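Local coordinates for ABC transporter substrate-binding protein-branched chain amino acid transport (Streptococcus pneumoniae, PDB 4GNR) that binds isoleucine in a closed pocket and probably hands branched-chain amino acids to an ABC transporter for uptake, at residues A21-A26 with P82-A87; G86-A91 with L102-A107; N94-G99 with K114-L119; S106-G111 with S154-G159. All blocks are in the same frame, centred on the assembly; numbering follows the deposited sequence.

Contact 1 of 4, residues A21-A26 with P82-A87; sequences AAYGTA and PATSGA. With ILE (isoleucine), chain B.
Apolar packing comes first: Tyr-23 CB sits 4.3 Å from Ala-83 CB, and the Tyr-23 ring carbon CD2 lies 4.0 Å from the Thr-84 methyl CG2, the two side chains crossing at about a right angle. Beside them, Gly-24 N lies 4.4 Å from Ala-83 CB. The same tyrosine ring also receives the ligand: the isoleucine CD1 methyl rests 3.6 Å above one face, offset toward the rim. Tyr-23 CG stands anti to its own carbonyl carbon (chi1 -53°), which carries the ring up from the helix and under the ligand side chain. Beyond it, Tyr-23 OH is held by Gly-230 and Tyr-206.

Within this contact the polar grip on the ligand comes from 82-87. Ser-85 N donates to isoleucine O over 3.0 Å at 157°, and Ser-85 OG donates to isoleucine OXT at 2.6 Å. Thr-84 OG1 turns instead to Glu-15, leaving its methyl for Tyr-23. Ser-85 opens helix 85-97, so the helix start probably adds favourable electrostatics for the carboxylate. The chemistry thus divides the pocket: aromatic and methyl surface probably favours an aliphatic side chain, while Ser-85 helps hold the carboxylate common to amino acids.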
loop_
_atom_site.group_PDB
_atom_site.type_symbol
_atom_site.label_atom_id
_atom_site.label_comp_id
_atom_site.label_asym_id
_atom_site.label_seq_id
_atom_site.Cartn_x
_atom_site.Cartn_y
_atom_site.Cartn_z
ATOM N N ALA A 21 -0.787 4.155 -10.913
ATOM C CA ALA A 21 0.027 5.378 -10.766
ATOM C C ALA A 21 -0.149 6.129 -9.463
ATOM O O ALA A 21 0.800 6.718 -8.960
ATOM C CB ALA A 21 -0.246 6.328 -11.952
ATOM N N ALA A 22 -1.375 6.169 -8.950
ATOM C CA ALA A 22 -1.566 6.923 -7.714
ATOM C C ALA A 22 -0.701 6.364 -6.590
ATOM O O ALA A 22 -0.205 7.116 -5.739
ATOM C CB ALA A 22 -3.031 6.942 -7.278
ATOM N N TYR A 23 -0.545 5.052 -6.560
ATOM C CA TYR A 23 0.238 4.410 -5.500
ATOM C C TYR A 23 1.736 4.668 -5.687
ATOM O O TYR A 23 2.429 5.089 -4.755
ATOM C CB TYR A 23 -0.024 2.903 -5.458
ATOM C CG TYR A 23 -1.484 2.498 -5.359
ATOM C CD1 TYR A 23 -2.354 3.074 -4.419
ATOM C CD2 TYR A 23 -1.974 1.485 -6.165
ATOM C CE1 TYR A 23 -3.666 2.643 -4.298
ATOM C CE2 TYR A 23 -3.295 1.055 -6.061
ATOM C CZ TYR A 23 -4.136 1.626 -5.120
ATOM O OH TYR A 23 -5.442 1.179 -5.052
ATOM N N GLY A 24 2.242 4.403 -6.894
ATOM C CA GLY A 24 3.665 4.562 -7.133
ATOM C C GLY A 24 4.120 6.005 -7.089
ATOM O O GLY A 24 5.230 6.289 -6.671
ATOM N N THR A 25 3.280 6.928 -7.547
ATOM C CA THR A 25 3.631 8.353 -7.507
ATOM C C THR A 25 3.717 8.849 -6.047
ATOM O O THR A 25 4.616 9.610 -5.682
ATOM C CB THR A 25 2.621 9.188 -8.310
ATOM O OG1 THR A 25 2.683 8.769 -9.684
ATOM C CG2 THR A 25 2.902 10.675 -8.198
ATOM N N ALA A 26 2.780 8.389 -5.210
ATOM C CA ALA A 26 2.827 8.741 -3.781
ATOM C C ALA A 26 4.156 8.241 -3.181
ATOM O O ALA A 26 4.804 8.929 -2.394
ATOM C CB ALA A 26 1.661 8.132 -3.042
ATOM N N PRO A 82 8.796 -2.233 -6.171
ATOM C CA PRO A 82 7.481 -1.654 -6.430
ATOM C C PRO A 82 6.526 -1.493 -5.258
ATOM O O PRO A 82 6.750 -2.002 -4.157
ATOM C CB PRO A 82 6.858 -2.638 -7.451
ATOM C CG PRO A 82 8.054 -3.290 -8.114
ATOM C CD PRO A 82 9.026 -3.438 -6.988
ATOM N N ALA A 83 5.457 -0.769 -5.530
ATOM C CA ALA A 83 4.401 -0.540 -4.548
ATOM C C ALA A 83 3.414 -1.712 -4.420
ATOM O O ALA A 83 2.876 -1.964 -3.337
ATOM C CB ALA A 83 3.597 0.716 -4.927
ATOM N N THR A 84 3.137 -2.372 -5.538
ATOM C CA THR A 84 2.069 -3.362 -5.595
ATOM C C THR A 84 2.610 -4.789 -5.650
ATOM O O THR A 84 3.774 -5.035 -6.004
ATOM C CB THR A 84 1.087 -3.057 -6.749
ATOM O OG1 THR A 84 1.748 -3.230 -8.006
ATOM C CG2 THR A 84 0.481 -1.660 -6.615
ATOM N N SER A 85 1.742 -5.740 -5.317
ATOM C CA SER A 85 2.185 -7.115 -5.158
ATOM C C SER A 85 2.589 -7.824 -6.436
ATOM O O SER A 85 3.592 -8.520 -6.454
ATOM C CB SER A 85 1.139 -7.924 -4.384
ATOM O OG SER A 85 1.103 -7.554 -3.014
ATOM N N GLY A 86 1.805 -7.701 -7.493
ATOM C CA GLY A 86 2.148 -8.396 -8.733
ATOM C C GLY A 86 3.513 -7.948 -9.242
ATOM O O GLY A 86 4.379 -8.743 -9.619
ATOM N N ALA A 87 3.716 -6.634 -9.249
ATOM C CA ALA A 87 4.973 -6.044 -9.703
ATOM C C ALA A 87 6.137 -6.470 -8.792
ATOM O O ALA A 87 7.223 -6.785 -9.293
ATOM C CB ALA A 87 4.838 -4.564 -9.774
HETATM N N ILE B . -1.255 -3.537 -0.894
HETATM C CA ILE B . -1.531 -3.430 -2.354
HETATM C C ILE B . -0.692 -4.463 -3.098
HETATM O O ILE B . -0.811 -4.541 -4.338
HETATM C CB ILE B . -1.486 -1.964 -2.884
HETATM C CG1 ILE B . -0.254 -1.240 -2.394
HETATM C CG2 ILE B . -2.780 -1.050 -2.504
HETATM C CD1 ILE B . -0.140 0.155 -2.966
HETATM O OXT ILE B . 0.045 -5.209 -2.420
#

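Contact 2 of 4, residues G86-A91 with L102-A107; sequences GATAAA and LISPSA. With ILE (isoleucine), chain B.
In the beta-alpha-beta unit of strand 78-80, helix 85-97 and strand 102-104, the helix settles on its second strand through Thr-88 and Ala-91, which meet Leu-102, Ser-104 and Ala-107. Ala-91 CB touches Leu-102 CD1 at 4.0 Å. One turn back along the helix, Thr-88 spreads both branches over the strand's end: its methyl CG2 lies 4.0 Å from Ser-104 CB, and its OG1 lies 3.7 Å from Ala-107 CB. That hydroxyl is bonded back to Thr-84 O in the preceding turn, so the oxygen enters this packing already satisfied. Helix 86-91 and strand 102-104 run nearly antiparallel, 170° between their axes, as expected where a helix returns the chain between parallel strands of a Rossmann-like lobe of a periplasmic binding protein. Where strand 102-104 ends, the chain turns into the pocket. Ser-104 OG is anti to the backbone N (chi1 171°), which swings it forward under the turn to accept from Ser-106 N at 3.3 Å and from Ala-107 N at 3.0 Å, an ST turn and an ST motif sharing one oxygen; the hydroxyl is also hydrogen-bonded to Pro-82 O, its strongest polar partner. With the turn fixed this way, Ser-106 O faces the ligand and accepts from the isoleucine ammonium N at 3.0 Å. Ser-106 OG binds Ala-83 O and Glu-27, and lies 3.9 Å from isoleucine CD1.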
loop_
_atom_site.group_PDB
_atom_site.type_symbol
_atom_site.label_atom_id
_atom_site.label_comp_id
_atom_site.label_asym_id
_atom_site.label_seq_id
_atom_site.Cartn_x
_atom_site.Cartn_y
_atom_site.Cartn_z
ATOM N N GLY A 86 1.805 -7.701 -7.493
ATOM C CA GLY A 86 2.148 -8.396 -8.733
ATOM C C GLY A 86 3.513 -7.948 -9.242
ATOM O O GLY A 86 4.379 -8.743 -9.619
ATOM N N ALA A 87 3.716 -6.634 -9.249
ATOM C CA ALA A 87 4.973 -6.044 -9.703
ATOM C C ALA A 87 6.137 -6.470 -8.792
ATOM O O ALA A 87 7.223 -6.785 -9.293
ATOM C CB ALA A 87 4.838 -4.564 -9.774
ATOM N N THR A 88 5.911 -6.491 -7.482
ATOM C CA THR A 88 6.977 -6.893 -6.548
ATOM C C THR A 88 7.382 -8.357 -6.777
ATOM O O THR A 88 8.556 -8.692 -6.820
ATOM C CB THR A 88 6.536 -6.636 -5.092
ATOM O OG1 THR A 88 6.356 -5.235 -4.885
ATOM C CG2 THR A 88 7.600 -7.101 -4.106
ATOM N N ALA A 89 6.381 -9.227 -6.926
ATOM C CA ALA A 89 6.619 -10.644 -7.186
ATOM C C ALA A 89 7.430 -10.836 -8.481
ATOM O O ALA A 89 8.226 -11.765 -8.582
ATOM C CB ALA A 89 5.311 -11.423 -7.272
ATOM N N ALA A 90 7.183 -9.987 -9.471
ATOM C CA ALA A 90 7.890 -10.056 -10.753
ATOM C C ALA A 90 9.291 -9.466 -10.699
ATOM O O ALA A 90 10.079 -9.737 -11.615
ATOM C CB ALA A 90 7.057 -9.342 -11.843
ATOM N N ALA A 91 9.578 -8.629 -9.719
ATOM C CA ALA A 91 10.865 -7.978 -9.594
ATOM C C ALA A 91 11.901 -8.698 -8.729
ATOM O O ALA A 91 13.098 -8.571 -8.942
ATOM C CB ALA A 91 10.651 -6.576 -8.983
ATOM N N LEU A 102 15.755 -5.550 -2.085
ATOM C CA LEU A 102 14.615 -4.814 -2.597
ATOM C C LEU A 102 13.596 -4.730 -1.471
ATOM O O LEU A 102 13.244 -5.759 -0.865
ATOM C CB LEU A 102 14.053 -5.505 -3.840
ATOM C CG LEU A 102 12.906 -4.771 -4.569
ATOM C CD1 LEU A 102 12.948 -5.049 -6.071
ATOM C CD2 LEU A 102 11.547 -5.086 -3.987
ATOM N N ILE A 103 13.150 -3.505 -1.180
ATOM C CA ILE A 103 12.125 -3.301 -0.176
ATOM C C ILE A 103 10.889 -2.718 -0.839
ATOM O O ILE A 103 10.947 -1.652 -1.481
ATOM C CB ILE A 103 12.608 -2.418 1.026
ATOM C CG1 ILE A 103 11.486 -2.271 2.060
ATOM C CG2 ILE A 103 13.165 -1.060 0.591
ATOM C CD1 ILE A 103 11.988 -1.773 3.410
ATOM N N SER A 104 9.773 -3.437 -0.735
ATOM C CA SER A 104 8.483 -2.887 -1.142
ATOM C C SER A 104 7.844 -2.259 0.094
ATOM O O SER A 104 7.625 -2.958 1.100
ATOM C CB SER A 104 7.505 -3.921 -1.672
ATOM O OG SER A 104 6.233 -3.305 -1.831
ATOM N N PRO A 105 7.539 -0.962 0.057
ATOM C CA PRO A 105 6.896 -0.370 1.228
ATOM C C PRO A 105 5.507 -0.932 1.536
ATOM O O PRO A 105 5.071 -0.880 2.682
ATOM C CB PRO A 105 6.755 1.126 0.809
ATOM C CG PRO A 105 7.852 1.342 -0.219
ATOM C CD PRO A 105 7.861 0.028 -0.985
ATOM N N SER A 106 4.854 -1.488 0.503
ATOM C CA SER A 106 3.397 -1.652 0.554
ATOM C C SER A 106 2.802 -2.898 -0.063
ATOM O O SER A 106 1.574 -3.019 -0.063
ATOM C CB SER A 106 2.789 -0.412 -0.159
ATOM O OG SER A 106 3.392 -0.238 -1.447
ATOM N N ALA A 107 3.613 -3.838 -0.547
ATOM C CA ALA A 107 3.063 -5.073 -1.171
ATOM C C ALA A 107 2.572 -5.996 -0.045
ATOM O O ALA A 107 3.371 -6.506 0.730
ATOM C CB ALA A 107 4.106 -5.743 -2.027
HETATM N N ILE B . -1.255 -3.537 -0.894
HETATM C CA ILE B . -1.531 -3.430 -2.354
HETATM C C ILE B . -0.692 -4.463 -3.098
HETATM O O ILE B . -0.811 -4.541 -4.338
HETATM C CB ILE B . -1.486 -1.964 -2.884
HETATM C CG1 ILE B . -0.254 -1.240 -2.394
HETATM C CG2 ILE B . -2.780 -1.050 -2.504
HETATM C CD1 ILE B . -0.140 0.155 -2.966
HETATM O OXT ILE B . 0.045 -5.209 -2.420
#

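Contact 3 of 4, residues N94-G99 with K114-L119; sequences NATKAG and KGQDYL
The Tyr-118 ring lies against Gly-99 at one end and beside Thr-96 at the other. Gly-99 CA stands over a ring face, 3.9 Å from the centroid and 24° off the normal, a CH-pi contact displaced toward the rim. The glycine carbonyl continues past the ring, its O coming within 3.2 Å of Tyr-118 CE1. Thr-96 lies on the same side of the ring plane but toward CD2, its methyl CG2 meeting Tyr-118 CD2 at 4.0 Å in an oblique approach, while OG1 lies near Tyr-118 CB. With CG anti to the carbonyl carbon (chi1 -70°), the tyrosine is laid against the helix end. That end is a Schellman motif: Gly-99 leaves the helix with positive phi, which suits a glycine, and helix 85-97 then hands over to the strand-entry loop. Facing it, residues Gln-116 to Leu-119 form a type I beta turn that leads into strand 119-121, the edge of the lobe's parallel sheet. Gln-116 bends at chi2 (-76°) and crosses Thr-96 at about a right angle, and water bridges the two. One water donates to Thr-96 OG1 at 2.7 Å and to Gln-116 OE1 at 2.8 Å while accepting from Tyr-118 N; Thr-96 OG1 itself is bonded to Val-92 O. Another water donates to Gly-99 O at 2.7 Å and is also hydrogen-bonded to Tyr-118 OH.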
loop_
_atom_site.group_PDB
_atom_site.type_symbol
_atom_site.label_atom_id
_atom_site.label_comp_id
_atom_site.label_asym_id
_atom_site.label_seq_id
_atom_site.Cartn_x
_atom_site.Cartn_y
_atom_site.Cartn_z
ATOM N N ASN A 94 14.998 -10.978 -10.018
ATOM C CA ASN A 94 16.033 -10.212 -10.701
ATOM C C ASN A 94 16.925 -9.467 -9.723
ATOM O O ASN A 94 18.131 -9.407 -9.914
ATOM C CB ASN A 94 15.455 -9.331 -11.799
ATOM C CG ASN A 94 14.885 -10.147 -12.949
ATOM O OD1 ASN A 94 15.230 -11.318 -13.128
ATOM N ND2 ASN A 94 14.049 -9.517 -13.770
ATOM N N ALA A 95 16.349 -8.913 -8.663
ATOM C CA ALA A 95 17.170 -8.267 -7.651
ATOM C C ALA A 95 18.050 -9.337 -6.947
ATOM O O ALA A 95 19.235 -9.133 -6.687
ATOM C CB ALA A 95 16.303 -7.561 -6.608
ATOM N N THR A 96 17.444 -10.485 -6.664
ATOM C CA THR A 96 18.121 -11.580 -5.972
ATOM C C THR A 96 19.343 -12.087 -6.747
ATOM O O THR A 96 20.387 -12.373 -6.155
ATOM C CB THR A 96 17.128 -12.702 -5.689
ATOM O OG1 THR A 96 16.087 -12.182 -4.856
ATOM C CG2 THR A 96 17.807 -13.868 -4.987
ATOM N N LYS A 97 19.201 -12.215 -8.058
ATOM C CA LYS A 97 20.318 -12.683 -8.885
ATOM C C LYS A 97 21.559 -11.837 -8.730
ATOM O O LYS A 97 22.674 -12.344 -8.798
ATOM C CB LYS A 97 19.933 -12.758 -10.363
ATOM C CG LYS A 97 19.059 -13.959 -10.660
ATOM C CD LYS A 97 18.730 -14.149 -12.115
ATOM C CE LYS A 97 17.910 -13.022 -12.613
ATOM N NZ LYS A 97 17.449 -13.218 -14.011
ATOM N N ALA A 98 21.350 -10.543 -8.538
ATOM C CA ALA A 98 22.442 -9.572 -8.372
ATOM C C ALA A 98 22.831 -9.371 -6.909
ATOM O O ALA A 98 23.732 -8.595 -6.615
ATOM C CB ALA A 98 22.081 -8.239 -8.983
ATOM N N GLY A 99 22.139 -10.043 -5.989
ATOM C CA GLY A 99 22.420 -9.894 -4.557
ATOM C C GLY A 99 22.131 -8.490 -4.028
ATOM O O GLY A 99 22.841 -7.988 -3.138
ATOM N N LYS A 114 8.559 -15.378 1.715
ATOM C CA LYS A 114 9.018 -16.721 2.121
ATOM C C LYS A 114 10.264 -17.161 1.386
ATOM O O LYS A 114 10.249 -17.281 0.164
ATOM C CB LYS A 114 7.913 -17.775 1.987
ATOM C CG LYS A 114 6.841 -17.706 3.054
ATOM C CD LYS A 114 5.688 -18.705 2.982
ATOM C CE LYS A 114 4.804 -18.344 4.224
ATOM N NZ LYS A 114 3.547 -19.089 4.503
ATOM N N GLY A 115 11.338 -17.413 2.137
ATOM C CA GLY A 115 12.605 -17.835 1.543
ATOM C C GLY A 115 13.352 -16.791 0.734
ATOM O O GLY A 115 14.376 -17.107 0.129
ATOM N N GLN A 116 12.872 -15.550 0.759
ATOM C CA GLN A 116 13.466 -14.483 -0.065
ATOM C C GLN A 116 14.492 -13.713 0.723
ATOM O O GLN A 116 14.162 -12.750 1.416
ATOM C CB GLN A 116 12.349 -13.556 -0.557
ATOM C CG GLN A 116 11.297 -14.217 -1.430
ATOM C CD GLN A 116 11.731 -14.500 -2.847
ATOM O OE1 GLN A 116 12.888 -14.319 -3.217
ATOM N NE2 GLN A 116 10.794 -14.954 -3.664
ATOM N N ASP A 117 15.749 -14.097 0.614
ATOM C CA ASP A 117 16.737 -13.430 1.424
ATOM C C ASP A 117 16.954 -11.955 1.012
ATOM O O ASP A 117 17.491 -11.190 1.809
ATOM C CB ASP A 117 18.025 -14.226 1.398
ATOM C CG ASP A 117 18.889 -13.957 2.591
ATOM O OD1 ASP A 117 18.334 -13.797 3.698
ATOM O OD2 ASP A 117 20.116 -13.980 2.438
ATOM N N TYR A 118 16.539 -11.566 -0.206
ATOM C CA TYR A 118 16.719 -10.196 -0.675
ATOM C C TYR A 118 15.447 -9.370 -0.747
ATOM O O TYR A 118 15.488 -8.275 -1.300
ATOM C CB TYR A 118 17.490 -10.182 -2.009
ATOM C CG TYR A 118 18.937 -10.586 -1.793
ATOM C CD1 TYR A 118 19.879 -9.627 -1.461
ATOM C CD2 TYR A 118 19.353 -11.908 -1.841
ATOM C CE1 TYR A 118 21.186 -9.952 -1.193
ATOM C CE2 TYR A 118 20.693 -12.258 -1.581
ATOM C CZ TYR A 118 21.583 -11.263 -1.249
ATOM O OH TYR A 118 22.900 -11.578 -0.980
ATOM N N LEU A 119 14.333 -9.854 -0.215
ATOM C CA LEU A 119 13.091 -9.089 -0.214
ATOM C C LEU A 119 12.707 -8.687 1.209
ATOM O O LEU A 119 12.775 -9.500 2.137
ATOM C CB LEU A 119 11.932 -9.883 -0.807
ATOM C CG LEU A 119 10.604 -9.120 -0.960
ATOM C CD1 LEU A 119 10.729 -7.946 -1.917
ATOM C CD2 LEU A 119 9.514 -10.068 -1.437
HETATM O O HOH W 1 15.281 -13.084 -2.428
HETATM O O HOH W 2 13.687 -14.487 -5.822
HETATM O O HOH W 3 24.720 -9.648 -2.024
#

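Contact 4 of 4, residues S106-G111 with S154-G159; sequences SATQDG and SDYAKG. With ILE (isoleucine), chain B.
Thr-108 OG1 is held from several directions: the isoleucine ammonium N donates to it at 2.8 Å, Asp-126 OD1 is its protein partner, and the Tyr-156 ring presents an edge, CE1 at 3.4 Å and OG1 near the ring plane. The threonine places this oxygen between its backbone N and carbonyl carbon (chi1 55°), turned into the ligand. Its backbone N adds a nearly straight bond to isoleucine OXT, 2.9 Å at 166°, so one residue reaches both charged ends of the amino acid. Across the cleft, Tyr-156 CE1 lies 3.6 Å from isoleucine CA. The tyrosine OH meets Asp-229 and Gly-230, and its ring stacks with that of Tyr-205. This is the cleft of a two-lobed periplasmic binding protein: loop 106-111 belongs to one lobe and helix 155-167 to the other, with the ligand between. Toward the solvent side, a water joins the lobes, donating to Gln-109 OE1 at 2.8 Å and more distantly to Asp-155 OD2. Gln-109 reaches it with an extended chain, its OE1 ending 4.5 Å from Asp-155 CB.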
loop_
_atom_site.group_PDB
_atom_site.type_symbol
_atom_site.label_atom_id
_atom_site.label_comp_id
_atom_site.label_asym_id
_atom_site.label_seq_id
_atom_site.Cartn_x
_atom_site.Cartn_y
_atom_site.Cartn_z
ATOM N N SER A 106 4.854 -1.488 0.503
ATOM C CA SER A 106 3.397 -1.652 0.554
ATOM C C SER A 106 2.802 -2.898 -0.063
ATOM O O SER A 106 1.574 -3.019 -0.063
ATOM C CB SER A 106 2.789 -0.412 -0.159
ATOM O OG SER A 106 3.392 -0.238 -1.447
ATOM N N ALA A 107 3.613 -3.838 -0.547
ATOM C CA ALA A 107 3.063 -5.073 -1.171
ATOM C C ALA A 107 2.572 -5.996 -0.045
ATOM O O ALA A 107 3.371 -6.506 0.730
ATOM C CB ALA A 107 4.106 -5.743 -2.027
ATOM N N THR A 108 1.264 -6.234 -0.012
ATOM C CA THR A 108 0.604 -6.958 1.070
ATOM C C THR A 108 0.347 -8.437 0.812
ATOM O O THR A 108 -0.179 -9.135 1.694
ATOM C CB THR A 108 -0.740 -6.257 1.404
ATOM O OG1 THR A 108 -1.513 -6.156 0.197
ATOM C CG2 THR A 108 -0.530 -4.860 1.989
ATOM N N GLN A 109 0.719 -8.967 -0.340
ATOM C CA GLN A 109 0.438 -10.381 -0.636
ATOM C C GLN A 109 1.004 -11.314 0.411
ATOM O O GLN A 109 2.163 -11.231 0.787
ATOM C CB GLN A 109 1.001 -10.738 -2.021
ATOM C CG GLN A 109 0.907 -12.201 -2.438
ATOM C CD GLN A 109 1.497 -12.419 -3.838
ATOM O OE1 GLN A 109 1.140 -11.696 -4.775
ATOM N NE2 GLN A 109 2.373 -13.438 -3.989
ATOM N N ASP A 110 0.179 -12.202 0.968
ATOM C CA ASP A 110 0.746 -13.111 1.947
ATOM C C ASP A 110 1.760 -14.006 1.281
ATOM O O ASP A 110 1.658 -14.362 0.105
ATOM C CB ASP A 110 -0.267 -14.007 2.659
ATOM C CG ASP A 110 -1.180 -13.251 3.583
ATOM O OD1 ASP A 110 -0.998 -13.422 4.812
ATOM O OD2 ASP A 110 -1.986 -12.426 3.118
ATOM N N GLY A 111 2.739 -14.347 2.100
ATOM C CA GLY A 111 3.846 -15.236 1.754
ATOM C C GLY A 111 4.860 -14.719 0.775
ATOM O O GLY A 111 5.770 -15.463 0.396
ATOM N N SER A 154 -7.176 -10.082 -9.885
ATOM C CA SER A 154 -6.180 -9.725 -8.894
ATOM C C SER A 154 -5.877 -10.659 -7.707
ATOM O O SER A 154 -6.753 -10.947 -6.915
ATOM C CB SER A 154 -6.691 -8.400 -8.300
ATOM O OG SER A 154 -5.929 -7.974 -7.196
ATOM N N ASP A 155 -4.630 -11.107 -7.572
ATOM C CA ASP A 155 -4.244 -11.983 -6.401
ATOM C C ASP A 155 -4.401 -11.195 -5.066
ATOM O O ASP A 155 -4.697 -11.768 -3.997
ATOM C CB ASP A 155 -2.853 -12.658 -6.515
ATOM C CG ASP A 155 -2.823 -13.809 -7.498
ATOM O OD1 ASP A 155 -3.898 -14.232 -7.970
ATOM O OD2 ASP A 155 -1.713 -14.314 -7.757
ATOM N N TYR A 156 -4.177 -9.882 -5.133
ATOM C CA TYR A 156 -4.347 -8.996 -3.989
ATOM C C TYR A 156 -5.800 -9.055 -3.508
ATOM O O TYR A 156 -6.096 -9.358 -2.337
ATOM C CB TYR A 156 -3.966 -7.563 -4.416
ATOM C CG TYR A 156 -4.500 -6.473 -3.507
ATOM C CD1 TYR A 156 -3.943 -6.256 -2.261
ATOM C CD2 TYR A 156 -5.548 -5.652 -3.901
ATOM C CE1 TYR A 156 -4.412 -5.291 -1.425
ATOM C CE2 TYR A 156 -6.046 -4.677 -3.064
ATOM C CZ TYR A 156 -5.471 -4.494 -1.826
ATOM O OH TYR A 156 -5.975 -3.514 -1.004
ATOM N N ALA A 157 -6.696 -8.762 -4.439
ATOM C CA ALA A 157 -8.114 -8.717 -4.113
ATOM C C ALA A 157 -8.617 -10.091 -3.671
ATOM O O ALA A 157 -9.362 -10.236 -2.701
ATOM C CB ALA A 157 -8.919 -8.168 -5.280
ATOM N N LYS A 158 -8.191 -11.109 -4.403
ATOM C CA LYS A 158 -8.593 -12.476 -4.073
ATOM C C LYS A 158 -8.092 -12.933 -2.701
ATOM O O LYS A 158 -8.792 -13.668 -2.003
ATOM C CB LYS A 158 -8.223 -13.450 -5.186
ATOM C CG LYS A 158 -9.085 -13.197 -6.444
ATOM C CD LYS A 158 -8.867 -14.118 -7.616
ATOM C CE LYS A 158 -7.528 -13.958 -8.216
ATOM N NZ LYS A 158 -7.426 -14.809 -9.437
ATOM N N GLY A 159 -6.916 -12.460 -2.303
ATOM C CA GLY A 159 -6.369 -12.799 -0.982
ATOM C C GLY A 159 -7.191 -12.177 0.145
ATOM O O GLY A 159 -7.486 -12.816 1.150
HETATM N N ILE B . -1.255 -3.537 -0.894
HETATM C CA ILE B . -1.531 -3.430 -2.354
HETATM C C ILE B . -0.692 -4.463 -3.098
HETATM O O ILE B . -0.811 -4.541 -4.338
HETATM C CB ILE B . -1.486 -1.964 -2.884
HETATM C CG1 ILE B . -0.254 -1.240 -2.394
HETATM C CG2 ILE B . -2.780 -1.050 -2.504
HETATM C CD1 ILE B . -0.140 0.155 -2.966
HETATM O OXT ILE B . 0.045 -5.209 -2.420
HETATM O O HOH W 4 0.899 -12.499 -7.448
#

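Contacts 1, 2 and 4 all touch the isoleucine, and together they surround much of it; contact 3 lies apart, its centre about 19 Å from those of contacts 1 and 4. Contacts 1 and 2 share Gly-86 and Ala-87, and their segments are tied where Ala-83 O meets Ser-106 OG at 2.6 Å and Pro-82 O meets Ser-104 OG at 2.7 Å. Contact 4 takes over Ser-106 and Ala-107 from contact 2 and carries the site to the other lobe; Ser-85 OG of contact 1 lies 3.0 Å from Gln-109 N of contact 4. Contact 3 joins contact 2 through the sheet, where Leu-102 N lies 2.8 Å from Tyr-118 O.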